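Local coordinates for Kiaa0380 (Homo sapiens, PDB 1HTJ), which probably links heterotrimeric G protein signalling to Rho GTPases, its RGS-like domain serving a guanine nucleotide exchange factor, at residues 40-53 with 166-180. The protein carries 3 engineered substitutions. Residues are numbered along the deposited sequence; the frame is centred on the assembly and turned at random.
Sequences RPAHLGVFLRYIFS and ERQVAEKQLAALGDI
The R49 guanidinium carries A176 CB centred over one face, 3.4 Å above its plane, and meets Q173 OE1 at its edge; the F52 ring takes L177 CD2 over one face, displaced toward the rim in a CH-pi contact. These groups line the seam between helices 41-54 and 163-182 of the all-helical RGS-like domain, which run nearly parallel, their segment axes 19° apart and 7.8 Å at closest approach. Packing is knobs-into-holes: R49 enters among Q173, A176, L177 and I180, Q173 among A42, G45, V46 and R49, and L177 among G45, L48, R49 and F52. The R49 chain is extended at chi2 (175°) but bends at chi3, which lays the guanidinium over A176, while NH1 gives a fairly straight bond of 2.8 Å to Q173 OE1. The guanidinium and amide planes are tilted 22° from each other. Q173 NE2 turns back to its own helix at V169 O and also bonds D155, so both ends of the amide are engaged and its flip is fixed. Replacing R49 by an alanine would probably leave Q173 OE1 without this donor and uncover the methyl of A176. G45 lets the backbones close in: its CA lies 3.8 Å from Q173 CB, where a side chain on G45 would collide. Nearer the helix starts, A42 CB rests on V169 CG1 and P41 CB on A170 CB, and R40 forms a salt bridge with E166 in which the NH2 to OE2 hydrogen bond is weak. Helix 186-202 packs against L48 and F52 through L196 and M192. At the far end I180 CD1 touches S53 OG at 3.4 Å, the same hydroxyl that donates to R49 O, which it reaches from the opposite face of the carbonyl plane to S53 N.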
# COMPACT_ATOMS: atom_id res chain seq x y z
N ARG A 40 6.31 -7.65 -6.12
CA ARG A 40 6.73 -8.73 -5.22
C ARG A 40 5.94 -8.66 -3.92
O ARG A 40 6.32 -7.94 -2.99
CB ARG A 40 8.23 -8.62 -4.96
CG ARG A 40 9.02 -8.18 -6.17
CD ARG A 40 8.58 -8.92 -7.43
NE ARG A 40 8.54 -10.36 -7.19
CZ ARG A 40 9.62 -11.07 -6.89
NH1 ARG A 40 10.80 -10.47 -6.80
NH2 ARG A 40 9.52 -12.37 -6.64
N PRO A 41 4.84 -9.42 -3.83
CA PRO A 41 3.93 -9.50 -2.68
C PRO A 41 4.57 -9.78 -1.32
O PRO A 41 4.23 -9.14 -0.33
CB PRO A 41 2.95 -10.59 -3.10
CG PRO A 41 2.96 -10.50 -4.59
CD PRO A 41 4.42 -10.36 -4.88
N ALA A 42 5.47 -10.75 -1.28
CA ALA A 42 6.13 -11.11 -0.02
C ALA A 42 6.96 -9.95 0.52
O ALA A 42 6.88 -9.62 1.71
CB ALA A 42 7.02 -12.34 -0.23
N HIS A 43 7.76 -9.36 -0.36
CA HIS A 43 8.62 -8.24 -0.02
C HIS A 43 7.79 -7.04 0.41
O HIS A 43 8.09 -6.38 1.41
CB HIS A 43 9.49 -7.89 -1.22
CG HIS A 43 10.48 -8.95 -1.57
ND1 HIS A 43 10.10 -10.18 -2.05
CD2 HIS A 43 11.83 -9.00 -1.42
CE1 HIS A 43 11.18 -10.95 -2.19
NE2 HIS A 43 12.23 -10.25 -1.81
N LEU A 44 6.74 -6.77 -0.36
CA LEU A 44 5.85 -5.66 -0.08
C LEU A 44 5.26 -5.88 1.31
O LEU A 44 5.14 -4.95 2.09
CB LEU A 44 4.73 -5.61 -1.12
CG LEU A 44 3.77 -4.42 -0.99
CD1 LEU A 44 4.52 -3.13 -1.27
CD2 LEU A 44 2.60 -4.58 -1.96
N GLY A 45 4.89 -7.12 1.59
CA GLY A 45 4.33 -7.46 2.88
C GLY A 45 5.32 -7.15 4.00
O GLY A 45 4.96 -6.52 4.98
N VAL A 46 6.56 -7.58 3.84
CA VAL A 46 7.58 -7.32 4.84
C VAL A 46 7.66 -5.80 5.05
O VAL A 46 7.59 -5.30 6.17
CB VAL A 46 8.97 -7.86 4.39
CG1 VAL A 46 10.06 -7.34 5.30
CG2 VAL A 46 8.95 -9.38 4.38
N PHE A 47 7.81 -5.06 3.95
CA PHE A 47 7.89 -3.61 4.01
C PHE A 47 6.67 -3.01 4.70
O PHE A 47 6.79 -2.06 5.48
CB PHE A 47 8.04 -3.06 2.58
CG PHE A 47 8.20 -1.55 2.51
CD1 PHE A 47 9.05 -0.88 3.40
CD2 PHE A 47 7.51 -0.81 1.55
CE1 PHE A 47 9.20 0.51 3.33
CE2 PHE A 47 7.66 0.57 1.47
CZ PHE A 47 8.51 1.24 2.37
N LEU A 48 5.50 -3.57 4.43
CA LEU A 48 4.26 -3.07 5.01
C LEU A 48 4.22 -3.29 6.53
O LEU A 48 3.70 -2.47 7.27
CB LEU A 48 3.06 -3.73 4.33
CG LEU A 48 2.67 -3.15 2.96
CD1 LEU A 48 1.66 -4.04 2.26
CD2 LEU A 48 2.06 -1.78 3.17
N ARG A 49 4.78 -4.40 6.98
CA ARG A 49 4.81 -4.69 8.41
C ARG A 49 5.59 -3.59 9.12
O ARG A 49 5.21 -3.14 10.19
CB ARG A 49 5.44 -6.07 8.66
CG ARG A 49 4.51 -7.20 8.24
CD ARG A 49 5.14 -8.56 8.35
NE ARG A 49 5.45 -8.93 9.73
CZ ARG A 49 5.79 -10.16 10.11
NH1 ARG A 49 5.88 -11.12 9.22
NH2 ARG A 49 6.04 -10.43 11.38
N TYR A 50 6.68 -3.15 8.50
CA TYR A 50 7.48 -2.09 9.07
C TYR A 50 6.61 -0.83 9.09
O TYR A 50 6.48 -0.17 10.13
CB TYR A 50 8.75 -1.83 8.23
CG TYR A 50 9.38 -0.48 8.52
CD1 TYR A 50 9.97 -0.21 9.76
CD2 TYR A 50 9.28 0.56 7.60
CE1 TYR A 50 10.44 1.08 10.07
CE2 TYR A 50 9.74 1.84 7.89
CZ TYR A 50 10.31 2.11 9.13
OH TYR A 50 10.70 3.40 9.43
N ILE A 51 6.02 -0.50 7.96
CA ILE A 51 5.17 0.69 7.86
C ILE A 51 4.08 0.67 8.93
O ILE A 51 3.96 1.59 9.74
CB ILE A 51 4.47 0.77 6.49
CG1 ILE A 51 5.50 0.85 5.35
CG2 ILE A 51 3.51 1.97 6.48
CD1 ILE A 51 6.33 2.11 5.33
N PHE A 52 3.27 -0.39 8.93
CA PHE A 52 2.17 -0.50 9.89
C PHE A 52 2.62 -0.37 11.34
O PHE A 52 1.90 0.19 12.16
CB PHE A 52 1.42 -1.82 9.69
CG PHE A 52 0.46 -1.81 8.53
CD1 PHE A 52 -0.65 -2.67 8.52
CD2 PHE A 52 0.66 -0.97 7.44
CE1 PHE A 52 -1.54 -2.69 7.45
CE2 PHE A 52 -0.24 -0.98 6.35
CZ PHE A 52 -1.33 -1.83 6.36
N SER A 53 3.82 -0.88 11.64
CA SER A 53 4.37 -0.84 12.99
C SER A 53 4.99 0.48 13.41
O SER A 53 4.85 0.88 14.57
CB SER A 53 5.46 -1.89 13.18
OG SER A 53 4.98 -3.20 12.91
N GLU A 166 5.82 -17.95 -3.32
CA GLU A 166 5.68 -16.53 -3.08
C GLU A 166 4.32 -16.16 -2.55
O GLU A 166 4.19 -15.23 -1.75
CB GLU A 166 5.96 -15.75 -4.36
CG GLU A 166 6.00 -14.26 -4.12
CD GLU A 166 6.60 -13.50 -5.28
OE1 GLU A 166 6.07 -13.63 -6.40
OE2 GLU A 166 7.59 -12.78 -5.08
N ARG A 167 3.29 -16.88 -2.99
CA ARG A 167 1.95 -16.60 -2.52
C ARG A 167 1.87 -17.00 -1.06
O ARG A 167 1.24 -16.32 -0.25
CB ARG A 167 0.91 -17.37 -3.34
CG ARG A 167 -0.39 -17.60 -2.60
CD ARG A 167 -1.62 -17.45 -3.50
NE ARG A 167 -2.83 -17.87 -2.79
CZ ARG A 167 -4.05 -17.44 -3.06
NH1 ARG A 167 -4.25 -16.56 -4.04
NH2 ARG A 167 -5.08 -17.86 -2.33
N GLN A 168 2.52 -18.10 -0.73
CA GLN A 168 2.52 -18.59 0.64
C GLN A 168 3.27 -17.68 1.60
O GLN A 168 2.83 -17.47 2.73
CB GLN A 168 3.10 -20.00 0.68
CG GLN A 168 2.18 -21.04 0.07
CD GLN A 168 2.80 -22.42 0.03
OE1 GLN A 168 3.86 -22.62 -0.59
NE2 GLN A 168 2.17 -23.38 0.70
N VAL A 169 4.39 -17.13 1.16
CA VAL A 169 5.17 -16.24 2.00
C VAL A 169 4.42 -14.92 2.15
O VAL A 169 4.33 -14.37 3.25
CB VAL A 169 6.57 -15.95 1.40
CG1 VAL A 169 7.28 -14.89 2.23
CG2 VAL A 169 7.39 -17.24 1.36
N ALA A 170 3.86 -14.43 1.05
CA ALA A 170 3.12 -13.17 1.07
C ALA A 170 1.93 -13.29 2.01
O ALA A 170 1.61 -12.37 2.76
CB ALA A 170 2.64 -12.82 -0.32
N GLU A 171 1.27 -14.44 1.95
CA GLU A 171 0.11 -14.70 2.77
C GLU A 171 0.46 -14.60 4.25
O GLU A 171 -0.29 -14.03 5.04
CB GLU A 171 -0.42 -16.10 2.45
CG GLU A 171 -1.92 -16.25 2.55
CD GLU A 171 -2.34 -17.71 2.51
OE1 GLU A 171 -1.90 -18.43 1.57
OE2 GLU A 171 -3.10 -18.13 3.41
N LYS A 172 1.60 -15.16 4.63
CA LYS A 172 2.06 -15.15 6.01
C LYS A 172 2.25 -13.71 6.50
O LYS A 172 2.02 -13.40 7.68
CB LYS A 172 3.39 -15.91 6.13
CG LYS A 172 3.91 -16.00 7.55
CD LYS A 172 5.17 -16.87 7.65
CE LYS A 172 5.70 -16.92 9.09
NZ LYS A 172 7.01 -17.64 9.25
N GLN A 173 2.66 -12.84 5.58
CA GLN A 173 2.85 -11.43 5.90
C GLN A 173 1.49 -10.77 6.09
O GLN A 173 1.30 -9.97 7.01
CB GLN A 173 3.59 -10.72 4.76
CG GLN A 173 4.90 -11.37 4.34
CD GLN A 173 5.75 -11.77 5.53
OE1 GLN A 173 6.02 -10.97 6.43
NE2 GLN A 173 6.19 -13.03 5.55
N LEU A 174 0.55 -11.10 5.22
CA LEU A 174 -0.77 -10.50 5.31
C LEU A 174 -1.40 -10.86 6.65
O LEU A 174 -2.05 -10.04 7.29
CB LEU A 174 -1.63 -10.97 4.14
CG LEU A 174 -3.08 -10.46 4.08
CD1 LEU A 174 -3.12 -8.95 4.30
CD2 LEU A 174 -3.69 -10.83 2.71
N ALA A 175 -1.20 -12.10 7.07
CA ALA A 175 -1.73 -12.56 8.35
C ALA A 175 -1.09 -11.75 9.49
O ALA A 175 -1.76 -11.37 10.44
CB ALA A 175 -1.44 -14.05 8.55
N ALA A 176 0.21 -11.51 9.37
CA ALA A 176 0.92 -10.76 10.39
C ALA A 176 0.47 -9.29 10.41
O ALA A 176 0.39 -8.67 11.49
CB ALA A 176 2.42 -10.86 10.15
N LEU A 177 0.15 -8.73 9.24
CA LEU A 177 -0.29 -7.34 9.17
C LEU A 177 -1.64 -7.18 9.85
O LEU A 177 -1.91 -6.15 10.50
CB LEU A 177 -0.37 -6.88 7.71
CG LEU A 177 0.99 -6.52 7.09
CD1 LEU A 177 0.95 -6.69 5.58
CD2 LEU A 177 1.38 -5.11 7.48
N GLY A 178 -2.48 -8.20 9.71
CA GLY A 178 -3.79 -8.19 10.33
C GLY A 178 -3.61 -8.20 11.84
O GLY A 178 -4.36 -7.54 12.56
N ASP A 179 -2.62 -8.95 12.32
CA ASP A 179 -2.37 -8.99 13.75
C ASP A 179 -1.92 -7.61 14.21
O ASP A 179 -2.34 -7.15 15.27
CB ASP A 179 -1.30 -10.02 14.10
CG ASP A 179 -1.85 -11.44 14.07
OD1 ASP A 179 -3.06 -11.59 14.29
OD2 ASP A 179 -1.07 -12.39 13.84
N ILE A 180 -1.09 -6.95 13.42
CA ILE A 180 -0.64 -5.61 13.78
C ILE A 180 -1.85 -4.68 13.87
O ILE A 180 -1.97 -3.90 14.83
CB ILE A 180 0.39 -5.06 12.73
CG1 ILE A 180 1.67 -5.92 12.76
CG2 ILE A 180 0.73 -3.61 13.01
CD1 ILE A 180 2.75 -5.48 11.76